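Local coordinates for protein uncharacterized CONSERVED DOMAIN PROTEIN (Vibrio cholerae, PDB 3LKV) that probably serves as the periplasmic substrate-binding component of an ABC transporter, and holds a bound phenylalanine and zinc ions, at residues A[221-229]-A[234-242]. Numbering follows the deposited sequence.
With ZN (zinc ion), chain E.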
# COMPACT_ATOMS: atom_id res chain seq x y z
N THR A 221 -9.53 -7.71 -37.02
CA THR A 221 -8.85 -6.46 -37.27
C THR A 221 -7.79 -6.28 -36.17
O THR A 221 -8.09 -6.49 -35.00
CB THR A 221 -9.87 -5.37 -37.22
OG1 THR A 221 -10.77 -5.61 -38.29
CG2 THR A 221 -9.25 -3.94 -37.29
N PRO A 222 -6.55 -5.96 -36.55
CA PRO A 222 -5.51 -5.75 -35.56
C PRO A 222 -5.71 -4.43 -34.85
O PRO A 222 -6.31 -3.54 -35.43
CB PRO A 222 -4.26 -5.66 -36.39
CG PRO A 222 -4.73 -5.36 -37.79
CD PRO A 222 -6.02 -6.03 -37.92
N VAL A 223 -5.21 -4.32 -33.63
CA VAL A 223 -5.18 -3.08 -32.85
C VAL A 223 -3.72 -2.69 -32.64
O VAL A 223 -2.92 -3.51 -32.23
CB VAL A 223 -5.88 -3.33 -31.49
CG1 VAL A 223 -5.79 -2.12 -30.53
CG2 VAL A 223 -7.30 -3.73 -31.73
N PHE A 224 -3.38 -1.45 -32.95
CA PHE A 224 -2.08 -0.88 -32.63
C PHE A 224 -2.27 -0.00 -31.40
O PHE A 224 -3.19 0.83 -31.37
CB PHE A 224 -1.54 -0.01 -33.77
CG PHE A 224 -0.23 0.62 -33.45
CD1 PHE A 224 0.93 -0.06 -33.66
CD2 PHE A 224 -0.18 1.84 -32.83
CE1 PHE A 224 2.15 0.48 -33.27
CE2 PHE A 224 1.03 2.41 -32.44
CZ PHE A 224 2.20 1.73 -32.66
N GLY A 225 -1.41 -0.19 -30.40
CA GLY A 225 -1.55 0.49 -29.14
C GLY A 225 -0.62 1.68 -28.93
O GLY A 225 0.58 1.62 -29.22
N ALA A 226 -1.13 2.75 -28.36
CA ALA A 226 -0.29 3.91 -28.02
C ALA A 226 0.35 3.71 -26.64
O ALA A 226 1.16 4.52 -26.17
CB ALA A 226 -1.15 5.20 -28.09
N ALA A 227 -0.03 2.62 -25.98
CA ALA A 227 0.45 2.30 -24.64
C ALA A 227 0.80 0.82 -24.59
O ALA A 227 0.08 -0.00 -25.14
CB ALA A 227 -0.63 2.60 -23.57
N THR A 228 1.85 0.51 -23.87
CA THR A 228 2.32 -0.88 -23.64
C THR A 228 1.28 -1.74 -22.95
O THR A 228 1.15 -2.93 -23.27
CB THR A 228 3.56 -0.84 -22.77
OG1 THR A 228 4.51 0.00 -23.41
CG2 THR A 228 4.17 -2.21 -22.54
N SER A 229 0.54 -1.16 -22.02
CA SER A 229 -0.53 -1.90 -21.36
C SER A 229 -1.50 -2.45 -22.43
O SER A 229 -2.12 -3.48 -22.23
CB SER A 229 -1.26 -1.02 -20.33
OG SER A 229 -1.70 0.23 -20.91
N GLY A 234 -3.46 -7.74 -25.93
CA GLY A 234 -3.73 -8.26 -27.29
C GLY A 234 -3.62 -7.34 -28.50
O GLY A 234 -3.85 -7.78 -29.61
N ALA A 235 -3.27 -6.08 -28.31
CA ALA A 235 -2.82 -5.27 -29.44
C ALA A 235 -1.62 -5.99 -30.08
O ALA A 235 -0.83 -6.60 -29.39
CB ALA A 235 -2.41 -3.86 -28.97
N ILE A 236 -1.47 -5.91 -31.38
CA ILE A 236 -0.30 -6.54 -32.01
C ILE A 236 1.05 -5.85 -31.76
O ILE A 236 2.10 -6.49 -31.74
CB ILE A 236 -0.52 -6.74 -33.50
CG1 ILE A 236 -0.65 -5.42 -34.25
CG2 ILE A 236 -1.75 -7.60 -33.70
CD1 ILE A 236 -0.75 -5.63 -35.77
N ALA A 237 1.01 -4.55 -31.53
CA ALA A 237 2.21 -3.79 -31.37
C ALA A 237 1.85 -2.55 -30.59
O ALA A 237 0.68 -2.14 -30.59
CB ALA A 237 2.77 -3.42 -32.70
N SER A 238 2.84 -1.93 -29.97
CA SER A 238 2.62 -0.63 -29.34
C SER A 238 3.88 0.17 -29.29
O SER A 238 4.98 -0.39 -29.32
CB SER A 238 2.09 -0.82 -27.92
OG SER A 238 3.05 -1.50 -27.13
N LEU A 239 3.74 1.49 -29.18
CA LEU A 239 4.92 2.34 -29.00
C LEU A 239 4.66 3.37 -27.90
O LEU A 239 4.41 4.54 -28.17
CB LEU A 239 5.31 3.00 -30.33
CG LEU A 239 6.59 3.82 -30.34
CD1 LEU A 239 7.78 2.87 -30.12
CD2 LEU A 239 6.74 4.62 -31.64
N GLY A 240 4.70 2.91 -26.67
CA GLY A 240 4.26 3.74 -25.55
C GLY A 240 5.39 4.17 -24.63
O GLY A 240 6.51 3.66 -24.71
N PHE A 241 5.08 5.09 -23.74
CA PHE A 241 6.05 5.53 -22.72
C PHE A 241 6.07 4.54 -21.58
O PHE A 241 5.22 3.63 -21.48
CB PHE A 241 5.67 6.90 -22.16
CG PHE A 241 5.66 7.98 -23.19
CD1 PHE A 241 6.84 8.36 -23.78
CD2 PHE A 241 4.48 8.57 -23.60
CE1 PHE A 241 6.83 9.35 -24.80
CE2 PHE A 241 4.49 9.55 -24.56
CZ PHE A 241 5.67 9.93 -25.18
N ASP A 242 7.06 4.73 -20.73
CA ASP A 242 7.22 3.95 -19.51
C ASP A 242 6.57 4.78 -18.39
O ASP A 242 7.16 5.74 -17.91
CB ASP A 242 8.72 3.70 -19.24
CG ASP A 242 8.95 2.92 -17.95
OD1 ASP A 242 8.02 2.80 -17.11
OD2 ASP A 242 10.08 2.44 -17.79
ZN ZN E . -11.06 -4.51 -40.23
O HOH W 1 -4.63 -6.81 -32.19
O HOH W 2 2.20 5.94 -23.97
O HOH W 3 2.80 2.85 -22.38
O HOH W 4 4.91 0.13 -25.91
O HOH W 5 6.48 1.08 -21.66
O HOH W 6 -12.06 -5.45 -42.29
O HOH W 7 -9.16 -5.71 -40.80
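The ring of Phe-224 lies against strand 237-240, with Ala-237 O and Ser-238 CA over one face; its CD1 is 3.9 Å from Ala-237 CB, and CZ reaches Leu-239 CB at 4.1 Å. CG stands anti to the backbone N (chi1 178°), which carries the ring along the neighbouring strand, while helix 126-136 closes over this side through His-129 and Ile-133. Nearer the start of the strands, Ile-236 extends CD1 to Pro-222 CB at 3.6 Å, and Val-223 CG1 meets the methyl of Ala-235. Three backbone hydrogen bonds join the segments: Ile-236 N to Val-223 O, Gly-225 N to Ala-237 O, the straightest (2.9 Å, 172°) and in the carbonyl plane, and Leu-239 N to Gly-225 O at 3.2 Å. At the C-terminal ends water takes over: one molecule links Ser-238 OG and Gly-240 N, and another joins Ala-226 O to Phe-241 N. Gly-240 CA, bearing no side chain, comes within 4.2 Å of Ala-227 CA, and the two backbones pack closely. Thr-221 OG1 binds zinc at the far end, whereas Ala-227 approaches the bound phenylalanine. Parallel strands 223-225 and 237-240, connected through helix 228-232, form a beta-alpha-beta unit in one lobe of a periplasmic-binding-protein fold.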